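PDB 2YB1: amidohydrolase from Chromobacterium violaceum, which hydrolyses nucleoside 3',5'-bisphosphates to nucleoside 5'-phosphates and orthophosphate, using manganese ions as cofactor. Local coordinates for residues I4-H9 with V77-D82; M186-H191 with Y242-S247; G43-A48 with I57-G62; V63-S68 with E174-W179. All coordinates share one frame; numbering follows the deposited sequence.

From the N terminus, residues 4-9 open contact 1, which closes a long loop when strand 72-79 comes up against them at 77-82. Contact 3 is nested inside that loop: helix 45-54 folds back onto the start of strand 59-69 within a beta-alpha-beta unit. The same strand, continuing at 63-68, opens contact 4, which crosses contact 1, because its partner helix 173-182 follows much later. Contact 2 comes after all of these, joining strand 186-189 to the last strand, 242-246. Contacts 1 and 2 tie sheet strands together, whereas contacts 3 and 4 lay helices on the sheet; contacts 1, 2 and 4 carry manganese ligands.

Contact 1. Residues I4-H9 with V77-D82; sequences IDLHFH and VGLGID. With MN (manganese (II) ion), chain C.
Leu6 and His7 lie opposite Leu79 and Val77 with their backbones well separated, the Leu6 CA to Leu79 CA distance being 8.0 Å, so the meeting is made by side chains and not by strand pairing. The two leucines cross at about a right angle: CD1 of Leu79 reaches CD1 of Leu6 at 4.0 Å and also touches its CB, while the other methyl, Leu79 CD2, rests 3.7 Å from the carbonyl Leu6 O. At the next residue the imidazole of His7 is met obliquely by Val77, two residues before Leu79, and Val77 CG2 sits 3.8 Å from His7 ND1. The ring is swung there by a first torsion that sets CG anti to the backbone N (chi1 -169°). Its far nitrogen, His7 NE2, binds a manganese ion at 2.2 Å, and His9 NE2 binds the same ion at an equal 2.2 Å, the site being completed in part by Glu64 and Asp248. This is the HxH signature at the end of the first strand of the PHP fold, a distorted beta/alpha barrel. An Asx turn shapes it, with His7 N donating to Asp5 OD1 at 3.2 Å in a nearly straight bond. Since His7 ND1 is hydrogen-bonded to Glu218, both nitrogens of the ring are engaged; metal and carboxylate together fix its rotation, and the valine methyl supplies an apolar flank.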
# COMPACT_ATOMS: atom_id res chain seq x y z
N ILE A 4 4.64 15.07 -5.69
CA ILE A 4 4.54 13.70 -6.17
C ILE A 4 3.95 12.80 -5.06
O ILE A 4 4.31 12.93 -3.89
CB ILE A 4 5.94 13.16 -6.51
CG1 ILE A 4 6.67 14.11 -7.47
CG2 ILE A 4 5.87 11.75 -7.10
CD1 ILE A 4 6.20 14.01 -8.88
N ASP A 5 3.01 11.93 -5.40
CA ASP A 5 2.56 10.96 -4.40
C ASP A 5 2.35 9.60 -5.06
O ASP A 5 1.40 9.42 -5.83
CB ASP A 5 1.28 11.47 -3.75
CG ASP A 5 0.85 10.64 -2.56
OD1 ASP A 5 1.48 9.58 -2.30
OD2 ASP A 5 -0.12 11.04 -1.88
N LEU A 6 3.22 8.65 -4.72
CA LEU A 6 3.20 7.29 -5.28
C LEU A 6 2.63 6.19 -4.39
O LEU A 6 2.94 5.01 -4.60
CB LEU A 6 4.57 6.90 -5.87
CG LEU A 6 5.14 7.97 -6.81
CD1 LEU A 6 6.48 7.55 -7.39
CD2 LEU A 6 4.14 8.35 -7.91
N HIS A 7 1.96 6.56 -3.29
CA HIS A 7 1.29 5.56 -2.46
C HIS A 7 -0.00 6.09 -1.80
O HIS A 7 0.06 6.98 -0.97
CB HIS A 7 2.29 5.11 -1.38
CG HIS A 7 1.86 3.91 -0.59
ND1 HIS A 7 2.76 2.98 -0.12
CD2 HIS A 7 0.64 3.51 -0.17
CE1 HIS A 7 2.11 2.05 0.55
NE2 HIS A 7 0.82 2.34 0.53
N PHE A 8 -1.15 5.51 -2.13
CA PHE A 8 -2.40 5.82 -1.43
C PHE A 8 -3.49 4.82 -1.81
O PHE A 8 -3.30 4.02 -2.74
CB PHE A 8 -2.87 7.29 -1.69
CG PHE A 8 -2.94 7.69 -3.15
CD1 PHE A 8 -4.12 7.50 -3.88
CD2 PHE A 8 -1.86 8.32 -3.78
CE1 PHE A 8 -4.19 7.88 -5.23
CE2 PHE A 8 -1.93 8.70 -5.12
CZ PHE A 8 -3.10 8.48 -5.85
N HIS A 9 -4.63 4.91 -1.13
CA HIS A 9 -5.68 3.88 -1.22
C HIS A 9 -7.04 4.46 -1.55
O HIS A 9 -7.28 5.66 -1.38
CB HIS A 9 -5.77 3.11 0.10
CG HIS A 9 -4.53 2.33 0.40
ND1 HIS A 9 -4.38 1.01 0.06
CD2 HIS A 9 -3.36 2.72 0.95
CE1 HIS A 9 -3.17 0.60 0.40
NE2 HIS A 9 -2.53 1.62 0.95
N VAL A 77 5.07 -2.53 -3.01
CA VAL A 77 4.35 -1.74 -4.00
C VAL A 77 4.86 -2.05 -5.41
O VAL A 77 6.06 -2.23 -5.61
CB VAL A 77 4.53 -0.23 -3.70
CG1 VAL A 77 4.27 0.61 -4.95
CG2 VAL A 77 3.63 0.20 -2.54
N GLY A 78 3.96 -2.22 -6.38
CA GLY A 78 4.37 -2.13 -7.77
C GLY A 78 3.97 -0.82 -8.43
O GLY A 78 2.84 -0.34 -8.24
N LEU A 79 4.83 -0.30 -9.32
CA LEU A 79 4.53 0.96 -10.00
C LEU A 79 4.82 0.83 -11.49
O LEU A 79 5.86 0.28 -11.87
CB LEU A 79 5.36 2.12 -9.43
CG LEU A 79 5.15 2.53 -7.95
CD1 LEU A 79 6.22 3.53 -7.53
CD2 LEU A 79 3.74 3.09 -7.72
N GLY A 80 3.93 1.37 -12.33
CA GLY A 80 4.09 1.25 -13.76
C GLY A 80 3.72 -0.14 -14.27
O GLY A 80 4.15 -0.55 -15.36
N ILE A 81 2.90 -0.87 -13.50
CA ILE A 81 2.45 -2.21 -13.88
C ILE A 81 1.34 -2.13 -14.93
O ILE A 81 0.59 -1.16 -14.98
CB ILE A 81 1.87 -2.97 -12.66
CG1 ILE A 81 0.82 -2.10 -11.95
CG2 ILE A 81 2.99 -3.41 -11.70
CD1 ILE A 81 -0.15 -2.85 -11.06
N ASP A 82 1.26 -3.16 -15.77
CA ASP A 82 0.13 -3.38 -16.66
C ASP A 82 -0.82 -4.30 -15.91
O ASP A 82 -0.54 -5.48 -15.74
CB ASP A 82 0.60 -4.03 -17.97
CG ASP A 82 -0.55 -4.44 -18.89
OD1 ASP A 82 -1.73 -4.15 -18.60
OD2 ASP A 82 -0.25 -5.05 -19.94
MN MN C . -0.60 1.34 1.86

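Contact 2. Residues M186-H191 with Y242-S247; sequences MAVIAH and YASSGS. With MN (manganese (II) ion), chain D.
The methyl CE of Met186 meets the Tyr242 ring at CD2, 3.8 Å away, approaching obliquely. The thioether bends at its last torsion (chi3 76°), and this turn brings the methyl up to Tyr242 CD2. Two residues further along each strand, Val188 CG1 touches Ser244 CB, again at 3.8 Å; here it is the carbon of the serine, not its hydroxyl, that makes the contact. Around this pair of touches the backbones keep apart, with Val188 CA 7.5 Å from Ser244 CA, because strand 216-221 runs between 186-189 and 242-246 in the sheet. The closure of the sheet into a barrel probably brings these next-but-one strands together through side chains on its inner side, consistent with the PHP fold, and Ile272 of helix 272-275 packs against both Met186 and Val188. On its other side strand 186-189 pairs with strand 72-79, through a backbone bond between Val188 and Val77. Beyond Ala190 the chain turns at His191 through a backbone conformation of positive phi (32°) and sends the imidazole to a manganese ion, His191 NE2 binding it at 2.1 Å alongside Glu64 and His75. Ala190 CB lies over one face of the His191 ring, toward its rim. The backbone N of His191 donates to Glu218, a second-shell carboxylate that also bonds to His7.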
# COMPACT_ATOMS: atom_id res chain seq x y z
N MET A 186 8.08 -1.55 -11.63
CA MET A 186 9.16 -1.63 -10.65
C MET A 186 8.58 -2.01 -9.28
O MET A 186 7.52 -1.51 -8.90
CB MET A 186 9.92 -0.30 -10.58
CG MET A 186 10.74 0.00 -11.84
SD MET A 186 11.57 1.59 -11.75
CE MET A 186 12.94 1.21 -10.63
N ALA A 187 9.25 -2.92 -8.58
CA ALA A 187 8.84 -3.32 -7.24
C ALA A 187 9.50 -2.41 -6.21
O ALA A 187 10.64 -1.96 -6.40
CB ALA A 187 9.20 -4.78 -6.97
N VAL A 188 8.77 -2.11 -5.14
CA VAL A 188 9.19 -1.14 -4.13
C VAL A 188 8.86 -1.66 -2.72
O VAL A 188 7.72 -2.01 -2.44
CB VAL A 188 8.43 0.21 -4.32
CG1 VAL A 188 8.84 1.23 -3.26
CG2 VAL A 188 8.64 0.76 -5.73
N ILE A 189 9.85 -1.69 -1.83
CA ILE A 189 9.57 -2.05 -0.44
C ILE A 189 8.86 -0.86 0.20
O ILE A 189 9.40 0.25 0.25
CB ILE A 189 10.86 -2.34 0.34
CG1 ILE A 189 11.52 -3.62 -0.17
CG2 ILE A 189 10.55 -2.44 1.84
CD1 ILE A 189 12.93 -3.84 0.36
N ALA A 190 7.65 -1.10 0.69
CA ALA A 190 6.83 -0.01 1.21
C ALA A 190 7.13 0.25 2.68
O ALA A 190 7.46 -0.67 3.43
CB ALA A 190 5.34 -0.33 1.02
N HIS A 191 7.08 1.53 3.07
CA HIS A 191 7.15 1.96 4.46
C HIS A 191 8.03 1.07 5.35
O HIS A 191 7.56 0.51 6.35
CB HIS A 191 5.75 2.16 5.05
CG HIS A 191 4.86 0.96 4.94
ND1 HIS A 191 5.16 -0.25 5.52
CD2 HIS A 191 3.67 0.79 4.31
CE1 HIS A 191 4.20 -1.11 5.25
NE2 HIS A 191 3.28 -0.50 4.52
N TYR A 242 16.31 2.73 -6.01
CA TYR A 242 15.63 3.98 -6.32
C TYR A 242 14.63 4.33 -5.23
O TYR A 242 13.99 3.45 -4.66
CB TYR A 242 14.92 3.88 -7.69
CG TYR A 242 15.93 3.71 -8.80
CD1 TYR A 242 16.61 4.81 -9.31
CD2 TYR A 242 16.24 2.45 -9.31
CE1 TYR A 242 17.56 4.66 -10.31
CE2 TYR A 242 17.19 2.29 -10.32
CZ TYR A 242 17.84 3.41 -10.81
OH TYR A 242 18.79 3.28 -11.81
N ALA A 243 14.49 5.62 -4.95
CA ALA A 243 13.67 6.08 -3.82
C ALA A 243 12.28 6.44 -4.27
O ALA A 243 12.09 7.15 -5.26
CB ALA A 243 14.31 7.27 -3.13
N SER A 244 11.29 5.95 -3.53
CA SER A 244 9.91 6.27 -3.81
C SER A 244 9.37 7.13 -2.67
O SER A 244 9.96 7.18 -1.58
CB SER A 244 9.08 5.01 -3.93
OG SER A 244 7.83 5.34 -4.48
N SER A 245 8.30 7.86 -2.97
CA SER A 245 7.63 8.72 -2.01
C SER A 245 6.11 8.48 -2.07
O SER A 245 5.52 8.44 -3.15
CB SER A 245 7.94 10.18 -2.34
OG SER A 245 9.34 10.38 -2.57
N GLY A 246 5.47 8.30 -0.92
CA GLY A 246 4.02 8.28 -0.92
C GLY A 246 3.42 8.57 0.44
O GLY A 246 4.01 8.23 1.47
N SER A 247 2.22 9.14 0.44
CA SER A 247 1.57 9.59 1.67
C SER A 247 0.99 8.41 2.43
O SER A 247 0.85 8.46 3.66
CB SER A 247 0.44 10.56 1.32
OG SER A 247 -0.55 9.91 0.54
MN MN D . 1.45 -1.11 3.60

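Contact 3. Residues G43-A48 with I57-G62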
# COMPACT_ATOMS: atom_id res chain seq x y z
N GLY A 43 -8.41 -3.03 -9.08
CA GLY A 43 -9.76 -2.69 -9.53
C GLY A 43 -10.09 -1.22 -9.63
O GLY A 43 -11.08 -0.83 -10.26
N GLY A 44 -9.28 -0.38 -8.99
CA GLY A 44 -9.54 1.05 -9.02
C GLY A 44 -8.73 1.84 -10.03
O GLY A 44 -8.94 3.06 -10.18
N LEU A 45 -7.81 1.17 -10.72
CA LEU A 45 -6.85 1.86 -11.59
C LEU A 45 -7.46 2.56 -12.82
O LEU A 45 -7.07 3.69 -13.13
CB LEU A 45 -5.69 0.93 -12.01
CG LEU A 45 -4.82 0.41 -10.87
CD1 LEU A 45 -3.67 -0.44 -11.41
CD2 LEU A 45 -4.30 1.58 -10.00
N ALA A 46 -8.37 1.90 -13.53
CA ALA A 46 -8.98 2.51 -14.72
C ALA A 46 -9.71 3.80 -14.37
O ALA A 46 -9.60 4.81 -15.06
CB ALA A 46 -9.94 1.54 -15.40
N GLU A 47 -10.48 3.75 -13.28
CA GLU A 47 -11.19 4.94 -12.81
C GLU A 47 -10.22 6.04 -12.36
O GLU A 47 -10.38 7.22 -12.71
CB GLU A 47 -12.14 4.58 -11.67
CG GLU A 47 -12.90 5.78 -11.11
CD GLU A 47 -13.80 5.41 -9.94
OE1 GLU A 47 -14.16 4.22 -9.80
OE2 GLU A 47 -14.15 6.32 -9.16
N ALA A 48 -9.23 5.67 -11.56
CA ALA A 48 -8.23 6.63 -11.10
C ALA A 48 -7.52 7.29 -12.28
O ALA A 48 -7.31 8.50 -12.29
CB ALA A 48 -7.21 5.97 -10.15
N ILE A 57 -3.31 15.47 -14.80
CA ILE A 57 -2.27 14.93 -13.90
C ILE A 57 -1.70 13.60 -14.41
O ILE A 57 -2.43 12.61 -14.53
CB ILE A 57 -2.85 14.65 -12.50
CG1 ILE A 57 -3.51 15.91 -11.91
CG2 ILE A 57 -1.77 14.09 -11.57
CD1 ILE A 57 -4.40 15.64 -10.68
N PRO A 58 -0.38 13.57 -14.68
CA PRO A 58 0.27 12.30 -15.04
C PRO A 58 0.04 11.23 -13.96
O PRO A 58 0.00 11.54 -12.76
CB PRO A 58 1.76 12.67 -15.10
CG PRO A 58 1.75 14.12 -15.49
CD PRO A 58 0.56 14.70 -14.74
N PHE A 59 -0.09 9.98 -14.41
CA PHE A 59 -0.55 8.90 -13.54
C PHE A 59 0.23 7.63 -13.83
O PHE A 59 0.56 7.34 -14.98
CB PHE A 59 -2.06 8.67 -13.74
CG PHE A 59 -2.64 7.60 -12.86
CD1 PHE A 59 -2.98 7.88 -11.55
CD2 PHE A 59 -2.83 6.30 -13.33
CE1 PHE A 59 -3.51 6.89 -10.71
CE2 PHE A 59 -3.36 5.31 -12.51
CZ PHE A 59 -3.70 5.60 -11.20
N LEU A 60 0.53 6.88 -12.77
CA LEU A 60 1.10 5.55 -12.87
C LEU A 60 0.16 4.51 -12.26
O LEU A 60 -0.32 4.70 -11.15
CB LEU A 60 2.43 5.50 -12.10
CG LEU A 60 3.62 6.16 -12.78
CD1 LEU A 60 4.64 6.53 -11.74
CD2 LEU A 60 4.21 5.16 -13.81
N ASN A 61 -0.10 3.42 -12.98
CA ASN A 61 -0.75 2.25 -12.41
C ASN A 61 0.06 1.68 -11.24
O ASN A 61 1.27 1.48 -11.36
CB ASN A 61 -0.89 1.15 -13.46
CG ASN A 61 -1.88 1.51 -14.56
OD1 ASN A 61 -1.67 1.18 -15.73
ND2 ASN A 61 -2.96 2.19 -14.19
N GLY A 62 -0.61 1.36 -10.13
CA GLY A 62 0.10 0.89 -8.96
C GLY A 62 -0.66 -0.19 -8.22
O GLY A 62 -1.83 -0.46 -8.52
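The beta-alpha-beta unit of strand 33-36, helix 45-54 and strand 59-69 is closed here, as Leu45 and Ala48 in the first turn of its helix settle on Phe59, Asn61 and Gly62 of its second strand. Helix and strand come closest near the start of the helix, with Leu45 CA 6.2 Å from Asn61 CA, and draw apart toward Ala48. Leu45 points its forked end at the strand and straddles a carbonyl: its CD1 is 3.4 Å from Gly62 O, and its CD2 is nearly as close to that oxygen. The same CD1 lies alongside the strand against Asn61 CB, at 3.8 Å. Phe59, whose ring is carried out from the strand with CG anti to the backbone N (chi1 -178°), reaches beneath the helix. Ala48 CB touches the ring at CZ, 3.7 Å away, and the backbone carbon Ala48 C lies above one face, toward the rim. Leu45 CD2 adds a looser contact with Phe59 CZ at 4.2 Å. Further along the helix Ala49 and Ala52 also touch the ring, and Ile23 of helix 19-27 packs on both Phe59 and Ala48, so the phenyl group sits among small and branched aliphatic side chains. Because the interface is made of carbon contacts, with methyl groups rather than donors set against Gly62 O, the seating of this helix on its strand probably depends mainly on shape: a broad ring under an alanine and a branched leucine beside a glycine.

Contact 4. Residues V63-S68 with E174-W179. With MN (manganese (II) ion), chain C; MN (manganese (II) ion), chain D.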
# COMPACT_ATOMS: atom_id res chain seq x y z
N VAL A 63 0.01 -0.83 -7.27
CA VAL A 63 -0.63 -1.82 -6.41
C VAL A 63 0.23 -1.99 -5.15
O VAL A 63 1.42 -1.68 -5.17
CB VAL A 63 -0.74 -3.18 -7.14
CG1 VAL A 63 0.64 -3.78 -7.33
CG2 VAL A 63 -1.66 -4.15 -6.37
N GLU A 64 -0.37 -2.45 -4.06
CA GLU A 64 0.40 -2.80 -2.87
C GLU A 64 0.18 -4.27 -2.51
O GLU A 64 -0.92 -4.67 -2.11
CB GLU A 64 0.04 -1.89 -1.68
CG GLU A 64 0.90 -2.20 -0.47
CD GLU A 64 0.70 -1.25 0.67
OE1 GLU A 64 -0.37 -0.61 0.74
OE2 GLU A 64 1.63 -1.12 1.49
N VAL A 65 1.24 -5.07 -2.63
CA VAL A 65 1.12 -6.53 -2.48
C VAL A 65 1.54 -7.02 -1.10
O VAL A 65 2.63 -6.71 -0.63
CB VAL A 65 2.01 -7.26 -3.51
CG1 VAL A 65 1.76 -8.80 -3.44
CG2 VAL A 65 1.77 -6.70 -4.92
N SER A 66 0.65 -7.80 -0.47
CA SER A 66 0.89 -8.38 0.85
C SER A 66 1.83 -9.58 0.73
O SER A 66 1.59 -10.48 -0.08
CB SER A 66 -0.42 -8.84 1.48
OG SER A 66 -1.40 -7.80 1.51
N VAL A 67 2.86 -9.58 1.57
CA VAL A 67 3.92 -10.59 1.52
C VAL A 67 4.20 -11.12 2.94
O VAL A 67 4.24 -10.36 3.90
CB VAL A 67 5.23 -10.00 0.91
CG1 VAL A 67 6.46 -10.90 1.18
CG2 VAL A 67 5.06 -9.76 -0.59
N SER A 68 4.36 -12.44 3.06
CA SER A 68 4.89 -13.00 4.31
C SER A 68 6.33 -13.38 4.05
O SER A 68 6.63 -14.19 3.16
CB SER A 68 4.08 -14.21 4.79
OG SER A 68 2.72 -13.87 5.01
N GLU A 174 9.40 -13.51 -3.56
CA GLU A 174 9.76 -13.80 -4.94
C GLU A 174 8.56 -13.67 -5.89
O GLU A 174 8.68 -13.11 -6.98
CB GLU A 174 10.41 -15.20 -5.05
CG GLU A 174 11.80 -15.25 -4.40
CD GLU A 174 12.30 -16.67 -4.14
OE1 GLU A 174 11.49 -17.51 -3.67
OE2 GLU A 174 13.50 -16.92 -4.39
N ASP A 175 7.41 -14.18 -5.46
CA ASP A 175 6.20 -14.06 -6.27
C ASP A 175 5.76 -12.61 -6.44
O ASP A 175 5.46 -12.18 -7.55
CB ASP A 175 5.07 -14.90 -5.71
CG ASP A 175 5.16 -16.36 -6.13
OD1 ASP A 175 5.94 -16.66 -7.06
OD2 ASP A 175 4.45 -17.19 -5.55
N ALA A 176 5.70 -11.85 -5.34
CA ALA A 176 5.22 -10.47 -5.42
C ALA A 176 6.07 -9.61 -6.36
O ALA A 176 5.53 -8.93 -7.25
CB ALA A 176 5.15 -9.83 -4.04
N VAL A 177 7.39 -9.65 -6.18
CA VAL A 177 8.31 -8.90 -7.03
C VAL A 177 8.24 -9.35 -8.50
O VAL A 177 8.17 -8.52 -9.40
CB VAL A 177 9.77 -8.98 -6.53
CG1 VAL A 177 10.71 -8.31 -7.51
CG2 VAL A 177 9.89 -8.35 -5.14
N GLY A 178 8.25 -10.67 -8.73
CA GLY A 178 8.19 -11.21 -10.07
C GLY A 178 6.90 -10.90 -10.82
O GLY A 178 6.91 -10.69 -12.04
N TRP A 179 5.78 -10.91 -10.10
CA TRP A 179 4.50 -10.53 -10.71
C TRP A 179 4.58 -9.07 -11.17
O TRP A 179 4.15 -8.71 -12.26
CB TRP A 179 3.34 -10.72 -9.72
CG TRP A 179 3.04 -12.17 -9.40
CD1 TRP A 179 3.30 -13.27 -10.18
CD2 TRP A 179 2.44 -12.67 -8.20
NE1 TRP A 179 2.89 -14.41 -9.54
CE2 TRP A 179 2.36 -14.07 -8.32
CE3 TRP A 179 1.95 -12.07 -7.03
CZ2 TRP A 179 1.81 -14.88 -7.33
CZ3 TRP A 179 1.40 -12.87 -6.04
CH2 TRP A 179 1.34 -14.27 -6.20
MN MN C . -0.60 1.34 1.86
MN MN D . 1.45 -1.11 3.60
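Ala176 presents its single methyl to two valines of strand 59-69 at once, Val65 and Val67, which stand on the same side of the strand with Ser66 turned away between them. Different branches do the touching. In Val65 it is CG1, anti to the backbone N (chi1 -174°), that comes to 3.6 Å from Ala176 CB; in Val67 it is CG2, the methyl beside the backbone N, that closes on Ala176 CB at 3.5 Å, slightly tighter than an ordinary carbon contact. The alanine methyl thus faces the gap between the two valines, and its small size probably lets the helix come near, with Val65 CA only 6.4 Å from Ala176 CA. In the beta/alpha barrel of the PHP family, helices such as 173-182 lie outside the sheet, and this one packs on strand 59-69 although the chain enters strand 186-189 directly after it. Leu92 of helix 86-96 covers Val65 as well and touches Val63, while Trp179 reaches Leu88 of that same helix, so two helices share this outer surface. Strand alternation sends Glu64 the opposite way from Val65, into the active site. Its side chain, extended from a first torsion that puts CG anti to the backbone N (chi1 -177°), ends in a carboxylate that bridges two manganese ions: Glu64 OE1 binds at 2.3 Å the ion held by His7 and His9, and Glu64 OE2 binds at 2.1 Å the one held by His191.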